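Local atomic coordinates of conserved hypothetical protein (Thermoplasma acidophilum DSM 1728, PDB entry 1Q7H), a protein that is of unknown function but carries a PUA domain and probably binds RNA, perhaps in connection with translation initiation. Residues H5-K9 / K10-R14; L56-V60 / Y61-Y65; D99-R102 / K103-I107. All coordinates share one frame; numbering follows the deposited sequence.

Contact 1. Residues H5-K9 / K10-R14; sequences HFISK and KEAKR
I7 CD1 sits over the face of the peptide unit that joins E11 to A12, 3.7 Å from A12 N. At the edge of the same unit the A12 N-H points to S8 O, a hydrogen bond of 3.0 Å, tilted 21° from the S8 carbonyl plane. K13 N bonds to K9 O in much the same way, also at 3.0 Å. The methyl carbon A12 CB packs beside both oxygens, 3.6 Å from S8 O and from K9 O. S8 is the N-cap of helix 9-20. Its OG accepts from E11 N at 3.1 Å, with an N-H...O angle of 154°. OG stands between its own backbone N and carbonyl carbon (chi1 72°), which brings it back over the opening turn. E11 CG lies close to the same oxygen, 3.1 Å from S8 OG. The E11 chain then bends, and its carboxylate leads away from the cap.

Residue I7, just before the cap, and A12, four places after it, form a hydrophobic staple. I7 CG1 is 4.3 Å from A12 CB. The I7 side chain also crosses that of E11 at about a right angle, meeting its CB. Beyond these two segments, I7 rests on L31, V33 and Y42, and A12 on L31. The staple therefore joins the start of helix 9-20 to the sheet that begins with strand 5-6, in the pre-PUA family region. The lysines are exposed. K13 touches K9 O through its CB, while its NZ runs outward to a long, weak ion pair with E17.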
loop_
_atom_site.group_PDB
_atom_site.type_symbol
_atom_site.label_atom_id
_atom_site.label_comp_id
_atom_site.label_asym_id
_atom_site.label_seq_id
_atom_site.Cartn_x
_atom_site.Cartn_y
_atom_site.Cartn_z
ATOM N N HIS A 5 6.688 18.667 -10.645
ATOM C CA HIS A 5 7.735 18.652 -11.661
ATOM C C HIS A 5 7.949 17.235 -12.161
ATOM O O HIS A 5 8.061 16.306 -11.367
ATOM C CB HIS A 5 9.076 19.124 -11.083
ATOM C CG HIS A 5 9.078 20.534 -10.587
ATOM N ND1 HIS A 5 9.364 21.611 -11.402
ATOM C CD2 HIS A 5 8.886 21.043 -9.346
ATOM C CE1 HIS A 5 9.352 22.718 -10.684
ATOM N NE2 HIS A 5 9.066 22.400 -9.432
ATOM N N PHE A 6 8.012 17.059 -13.472
ATOM C CA PHE A 6 8.296 15.739 -14.002
ATOM C C PHE A 6 9.772 15.544 -13.694
ATOM O O PHE A 6 10.570 16.479 -13.838
ATOM C CB PHE A 6 8.048 15.691 -15.503
ATOM C CG PHE A 6 6.603 15.517 -15.859
ATOM C CD1 PHE A 6 6.046 14.242 -15.955
ATOM C CD2 PHE A 6 5.783 16.624 -16.053
ATOM C CE1 PHE A 6 4.694 14.074 -16.238
ATOM C CE2 PHE A 6 4.426 16.466 -16.335
ATOM C CZ PHE A 6 3.881 15.192 -16.429
ATOM N N ILE A 7 10.126 14.348 -13.238
ATOM C CA ILE A 7 11.502 14.057 -12.894
ATOM C C ILE A 7 12.217 13.363 -14.040
ATOM O O ILE A 7 11.582 12.846 -14.955
ATOM C CB ILE A 7 11.576 13.197 -11.597
ATOM C CG1 ILE A 7 10.848 11.871 -11.776
ATOM C CG2 ILE A 7 10.929 13.946 -10.448
ATOM C CD1 ILE A 7 10.811 11.034 -10.508
ATOM N N SER A 8 13.546 13.380 -14.000
ATOM C CA SER A 8 14.350 12.749 -15.040
ATOM C C SER A 8 14.077 11.242 -15.124
ATOM O O SER A 8 13.472 10.642 -14.234
ATOM C CB SER A 8 15.840 12.963 -14.761
ATOM O OG SER A 8 16.265 12.173 -13.654
ATOM N N LYS A 9 14.547 10.646 -16.210
ATOM C CA LYS A 9 14.398 9.225 -16.447
ATOM C C LYS A 9 15.121 8.452 -15.334
ATOM O O LYS A 9 14.603 7.464 -14.812
ATOM C CB LYS A 9 15.000 8.888 -17.818
ATOM C CG LYS A 9 14.384 7.689 -18.531
ATOM C CD LYS A 9 14.701 6.375 -17.834
ATOM C CE LYS A 9 14.081 5.196 -18.579
ATOM N NZ LYS A 9 14.584 5.077 -19.977
ATOM N N LYS A 10 16.311 8.908 -14.956
ATOM C CA LYS A 10 17.070 8.224 -13.914
ATOM C C LYS A 10 16.408 8.317 -12.546
ATOM O O LYS A 10 16.472 7.376 -11.757
ATOM C CB LYS A 10 18.504 8.761 -13.858
ATOM C CG LYS A 10 19.320 8.383 -15.088
ATOM C CD LYS A 10 20.737 8.952 -15.063
ATOM C CE LYS A 10 21.570 8.371 -13.935
ATOM N NZ LYS A 10 22.987 8.832 -14.024
ATOM N N GLU A 11 15.770 9.444 -12.258
ATOM C CA GLU A 11 15.090 9.602 -10.982
ATOM C C GLU A 11 13.891 8.649 -10.946
ATOM O O GLU A 11 13.671 7.959 -9.959
ATOM C CB GLU A 11 14.620 11.049 -10.808
ATOM C CG GLU A 11 15.753 12.047 -10.644
ATOM C CD GLU A 11 16.287 12.115 -9.221
ATOM O OE1 GLU A 11 15.895 11.277 -8.382
ATOM O OE2 GLU A 11 17.107 13.011 -8.942
ATOM N N ALA A 12 13.126 8.614 -12.034
ATOM C CA ALA A 12 11.958 7.749 -12.123
ATOM C C ALA A 12 12.356 6.294 -11.929
ATOM O O ALA A 12 11.717 5.557 -11.181
ATOM C CB ALA A 12 11.277 7.920 -13.475
ATOM N N LYS A 13 13.428 5.888 -12.597
ATOM C CA LYS A 13 13.898 4.515 -12.510
ATOM C C LYS A 13 14.038 4.044 -11.070
ATOM O O LYS A 13 13.713 2.900 -10.756
ATOM C CB LYS A 13 15.232 4.367 -13.242
ATOM C CG LYS A 13 15.716 2.935 -13.373
ATOM C CD LYS A 13 17.052 2.891 -14.095
ATOM C CE LYS A 13 17.596 1.475 -14.200
ATOM N NZ LYS A 13 16.707 0.590 -15.010
ATOM N N ARG A 14 14.515 4.917 -10.191
ATOM C CA ARG A 14 14.679 4.537 -8.794
ATOM C C ARG A 14 13.334 4.158 -8.180
ATOM O O ARG A 14 13.231 3.194 -7.420
ATOM C CB ARG A 14 15.293 5.685 -7.989
ATOM C CG ARG A 14 15.459 5.356 -6.511
ATOM C CD ARG A 14 16.117 6.485 -5.750
ATOM N NE ARG A 14 15.239 7.637 -5.588
ATOM C CZ ARG A 14 14.412 7.806 -4.563
ATOM N NH1 ARG A 14 14.352 6.890 -3.601
ATOM N NH2 ARG A 14 13.656 8.893 -4.496
#

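Contact 2. Residues L56-V60 / Y61-Y65; sequences LIPSV and YLLNY
The chain leaves strand 56-58 at S59 and turns straight into helix 60-65, where L63 N bonds to S59 O at 3.0 Å and N64 N bonds less directly to V60 O at 3.2 Å. S59 is the N-cap. Its OG takes L62 N at 3.0 Å, with an N-H...O angle of 159°. Y61 N makes a weak second bond to the same S59 OG, at 3.1 Å and a bent 120°. OG reaches both amides because it stands between the backbone N and the carbonyl carbon of its own residue (chi1 75°). The hydroxyl is also hydrogen-bonded to P48 O, on strand 47-52.

P58, just before the cap, closes a hydrophobic staple with L63, four places after it. P58 CG meets L63 CD2 at 3.8 Å, and the two side chains cross obliquely. P58 CB touches L62 CD2 at 3.9 Å, so the proline reaches two leucine branches. P58 and L63 both rest on F108 of the PUA region, and L62 packs on I24 and I26. V60 CG2 lies 4.0 Å from Y61 CD1, oblique to the ring. The cap is mostly buried. S59 OG accepts from L62 N, and weakly from Y61 N, and bonds to the P48 carbonyl, so polar backbone groups find partners within an otherwise apolar setting.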
loop_
_atom_site.group_PDB
_atom_site.type_symbol
_atom_site.label_atom_id
_atom_site.label_comp_id
_atom_site.label_asym_id
_atom_site.label_seq_id
_atom_site.Cartn_x
_atom_site.Cartn_y
_atom_site.Cartn_z
ATOM N N LEU A 56 8.832 4.301 1.098
ATOM C CA LEU A 56 8.092 4.597 -0.113
ATOM C C LEU A 56 6.861 3.701 -0.051
ATOM O O LEU A 56 6.969 2.479 0.012
ATOM C CB LEU A 56 8.916 4.285 -1.355
ATOM C CG LEU A 56 9.975 5.318 -1.714
ATOM C CD1 LEU A 56 10.817 4.789 -2.847
ATOM C CD2 LEU A 56 9.305 6.627 -2.108
ATOM N N ILE A 57 5.698 4.333 -0.071
ATOM C CA ILE A 57 4.417 3.652 0.026
ATOM C C ILE A 57 3.592 3.806 -1.246
ATOM O O ILE A 57 3.391 4.921 -1.726
ATOM C CB ILE A 57 3.607 4.267 1.201
ATOM C CG1 ILE A 57 4.370 4.073 2.516
ATOM C CG2 ILE A 57 2.223 3.668 1.273
ATOM C CD1 ILE A 57 3.756 4.823 3.683
ATOM N N PRO A 58 3.116 2.689 -1.828
ATOM C CA PRO A 58 2.300 2.815 -3.048
ATOM C C PRO A 58 0.943 3.328 -2.590
ATOM O O PRO A 58 0.513 3.012 -1.484
ATOM C CB PRO A 58 2.215 1.380 -3.555
ATOM C CG PRO A 58 2.244 0.572 -2.252
ATOM C CD PRO A 58 3.353 1.273 -1.493
ATOM N N SER A 59 0.274 4.131 -3.406
ATOM C CA SER A 59 -1.038 4.630 -3.025
ATOM C C SER A 59 -2.063 3.544 -3.340
ATOM O O SER A 59 -1.765 2.598 -4.063
ATOM C CB SER A 59 -1.391 5.889 -3.821
ATOM O OG SER A 59 -1.749 5.554 -5.145
ATOM N N VAL A 60 -3.270 3.677 -2.804
ATOM C CA VAL A 60 -4.288 2.696 -3.108
ATOM C C VAL A 60 -4.622 2.784 -4.596
ATOM O O VAL A 60 -5.075 1.807 -5.178
ATOM C CB VAL A 60 -5.569 2.889 -2.261
ATOM C CG1 VAL A 60 -5.319 2.403 -0.833
ATOM C CG2 VAL A 60 -5.988 4.358 -2.265
ATOM N N TYR A 61 -4.385 3.944 -5.216
ATOM C CA TYR A 61 -4.660 4.080 -6.650
ATOM C C TYR A 61 -3.656 3.245 -7.427
ATOM O O TYR A 61 -4.017 2.574 -8.390
ATOM C CB TYR A 61 -4.557 5.537 -7.116
ATOM C CG TYR A 61 -5.404 6.493 -6.321
ATOM C CD1 TYR A 61 -6.663 6.114 -5.849
ATOM C CD2 TYR A 61 -4.947 7.777 -6.027
ATOM C CE1 TYR A 61 -7.446 6.996 -5.096
ATOM C CE2 TYR A 61 -5.716 8.663 -5.282
ATOM C CZ TYR A 61 -6.960 8.270 -4.819
ATOM O OH TYR A 61 -7.704 9.148 -4.075
ATOM N N LEU A 62 -2.390 3.291 -7.016
ATOM C CA LEU A 62 -1.377 2.506 -7.706
ATOM C C LEU A 62 -1.657 1.017 -7.493
ATOM O O LEU A 62 -1.544 0.224 -8.419
ATOM C CB LEU A 62 0.030 2.848 -7.210
ATOM C CG LEU A 62 1.144 1.986 -7.826
ATOM C CD1 LEU A 62 1.087 2.080 -9.358
ATOM C CD2 LEU A 62 2.499 2.453 -7.333
ATOM N N LEU A 63 -2.033 0.637 -6.277
ATOM C CA LEU A 63 -2.317 -0.764 -6.003
ATOM C C LEU A 63 -3.398 -1.311 -6.941
ATOM O O LEU A 63 -3.365 -2.480 -7.337
ATOM C CB LEU A 63 -2.759 -0.945 -4.551
ATOM C CG LEU A 63 -1.709 -0.760 -3.450
ATOM C CD1 LEU A 63 -2.351 -1.065 -2.110
ATOM C CD2 LEU A 63 -0.526 -1.681 -3.671
ATOM N N ASN A 64 -4.345 -0.461 -7.312
ATOM C CA ASN A 64 -5.429 -0.897 -8.175
ATOM C C ASN A 64 -5.124 -0.730 -9.650
ATOM O O ASN A 64 -5.779 -1.337 -10.488
ATOM C CB ASN A 64 -6.721 -0.173 -7.794
ATOM C CG ASN A 64 -7.282 -0.670 -6.473
ATOM O OD1 ASN A 64 -7.427 0.088 -5.497
ATOM N ND2 ASN A 64 -7.594 -1.956 -6.429
ATOM N N TYR A 65 -4.114 0.077 -9.963
ATOM C CA TYR A 65 -3.703 0.298 -11.342
ATOM C C TYR A 65 -2.701 -0.792 -11.753
ATOM O O TYR A 65 -2.745 -1.308 -12.865
ATOM C CB TYR A 65 -3.070 1.688 -11.469
ATOM C CG TYR A 65 -2.313 1.926 -12.757
ATOM C CD1 TYR A 65 -2.899 1.653 -13.994
ATOM C CD2 TYR A 65 -1.022 2.457 -12.741
ATOM C CE1 TYR A 65 -2.222 1.903 -15.184
ATOM C CE2 TYR A 65 -0.337 2.719 -13.930
ATOM C CZ TYR A 65 -0.942 2.438 -15.147
ATOM O OH TYR A 65 -0.277 2.691 -16.331
#

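Contact 3. Residues D99-R102 / K103-I107; sequences DSIR and KGDMI
D105 OD2 accepts from R102 N at 2.8 Å, with an N-H...O angle of 162°. The donor comes from above the carboxylate plane. A second bond runs the other way, from D105 N to R102 O at 3.0 Å, and closes the type II beta turn R102 to D105. The carboxylate bends back across the turn because D105 CG lies anti to its carbonyl carbon and beside the backbone N (chi1 -65°). G104 fills the third place of the turn with a positive phi, 104°. There a side chain would press on the carbonyl oxygen of K103.

The R102 side chain leads away from the turn. Its NH1 donates to I101 O at 2.8 Å and to D99 O at 3.2 Å. Both acceptors lie near the guanidinium plane, though NH1 stands above the plane of the I101 carbonyl. The bend at chi2 brings the group back over its own loop. I101 and I107 meet at about a right angle, with I101 CD1 3.9 Å from I107 CG2. Both pack on V73 of strand 72-75 and A122 of strand 116-122. With an alanine here in place of the D105 aspartate, R102 N would probably lose its acceptor, leaving the D105 N to R102 O bond alone across the turn. One bond thus pairs backbone with backbone, the other a backbone N-H with a carboxylate, while the buried isoleucines add apolar packing.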
loop_
_atom_site.group_PDB
_atom_site.type_symbol
_atom_site.label_atom_id
_atom_site.label_comp_id
_atom_site.label_asym_id
_atom_site.label_seq_id
_atom_site.Cartn_x
_atom_site.Cartn_y
_atom_site.Cartn_z
ATOM N N ASP A 99 1.702 -16.470 2.362
ATOM C CA ASP A 99 2.288 -17.165 3.506
ATOM C C ASP A 99 3.737 -16.814 3.778
ATOM O O ASP A 99 4.331 -17.329 4.716
ATOM C CB ASP A 99 2.126 -18.692 3.401
ATOM C CG ASP A 99 2.740 -19.275 2.141
ATOM O OD1 ASP A 99 3.822 -18.815 1.723
ATOM O OD2 ASP A 99 2.140 -20.218 1.578
ATOM N N SER A 100 4.307 -15.914 2.986
ATOM C CA SER A 100 5.686 -15.536 3.216
ATOM C C SER A 100 5.771 -14.247 4.031
ATOM O O SER A 100 6.855 -13.787 4.351
ATOM C CB SER A 100 6.430 -15.385 1.889
ATOM O OG SER A 100 6.032 -14.220 1.202
ATOM N N ILE A 101 4.619 -13.682 4.390
ATOM C CA ILE A 101 4.591 -12.451 5.174
ATOM C C ILE A 101 5.129 -12.639 6.593
ATOM O O ILE A 101 4.770 -13.580 7.304
ATOM C CB ILE A 101 3.148 -11.851 5.239
ATOM C CG1 ILE A 101 2.770 -11.236 3.889
ATOM C CG2 ILE A 101 3.070 -10.771 6.296
ATOM C CD1 ILE A 101 1.268 -10.993 3.720
ATOM N N ARG A 102 6.008 -11.728 6.990
ATOM C CA ARG A 102 6.618 -11.760 8.306
ATOM C C ARG A 102 6.418 -10.408 8.977
ATOM O O ARG A 102 6.242 -9.382 8.310
ATOM C CB ARG A 102 8.123 -12.045 8.190
ATOM C CG ARG A 102 8.461 -13.401 7.602
ATOM C CD ARG A 102 8.029 -14.524 8.530
ATOM N NE ARG A 102 8.245 -15.839 7.935
ATOM C CZ ARG A 102 7.360 -16.483 7.177
ATOM N NH1 ARG A 102 6.179 -15.941 6.914
ATOM N NH2 ARG A 102 7.661 -17.678 6.679
ATOM N N LYS A 103 6.454 -10.414 10.302
ATOM C CA LYS A 103 6.296 -9.190 11.071
ATOM C C LYS A 103 7.259 -8.148 10.519
ATOM O O LYS A 103 8.441 -8.427 10.329
ATOM C CB LYS A 103 6.597 -9.465 12.549
ATOM C CG LYS A 103 6.349 -8.276 13.448
ATOM C CD LYS A 103 6.247 -8.679 14.906
ATOM C CE LYS A 103 5.819 -7.498 15.766
ATOM N NZ LYS A 103 5.506 -7.922 17.156
ATOM N N GLY A 104 6.753 -6.952 10.238
ATOM C CA GLY A 104 7.619 -5.913 9.710
ATOM C C GLY A 104 7.490 -5.646 8.218
ATOM O O GLY A 104 7.880 -4.580 7.755
ATOM N N ASP A 105 6.962 -6.608 7.463
ATOM C CA ASP A 105 6.773 -6.435 6.024
ATOM C C ASP A 105 5.637 -5.452 5.732
ATOM O O ASP A 105 4.694 -5.306 6.516
ATOM C CB ASP A 105 6.384 -7.756 5.343
ATOM C CG ASP A 105 7.473 -8.803 5.395
ATOM O OD1 ASP A 105 8.637 -8.444 5.647
ATOM O OD2 ASP A 105 7.157 -9.992 5.166
HETATM N N MSE A 106 5.722 -4.784 4.595
HETATM C CA MSE A 106 4.655 -3.888 4.179
HETATM C C MSE A 106 3.642 -4.842 3.532
HETATM O O MSE A 106 4.033 -5.745 2.789
HETATM C CB MSE A 106 5.167 -2.896 3.134
HETATM C CG MSE A 106 4.166 -1.825 2.756
HETATM SE SE MSE A 106 4.944 -0.536 1.511
HETATM C CE MSE A 106 6.093 0.422 2.730
ATOM N N ILE A 107 2.357 -4.668 3.829
ATOM C CA ILE A 107 1.340 -5.521 3.233
ATOM C C ILE A 107 0.323 -4.690 2.472
ATOM O O ILE A 107 0.115 -3.508 2.755
ATOM C CB ILE A 107 0.601 -6.382 4.286
ATOM C CG1 ILE A 107 -0.140 -5.488 5.282
ATOM C CG2 ILE A 107 1.599 -7.288 4.987
ATOM C CD1 ILE A 107 -1.162 -6.216 6.116
#

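Overall arrangement
Contact 1 lies on the surface, contact 2 is buried and contact 3 is partly buried. Contacts 1 and 2 are both helix starts with a serine N-cap and a hydrophobic staple, and both reach the same antiparallel sheet, at its outermost strands 5-6 and 56-58. They touch where R14 packs on L56. Contact 1 is fringed by lysines, whereas contact 2 is lined by leucines, valine and proline. Contact 3 is instead a beta turn closed by a backbone bond and braced by a carboxylate, in the PUA region. The selenomethionine M106 packs against L56, I57 and P58, so contacts 2 and 3 meet where the two regions pack together. Contacts 1 and 3 do not touch; their centres are about 29 Å apart.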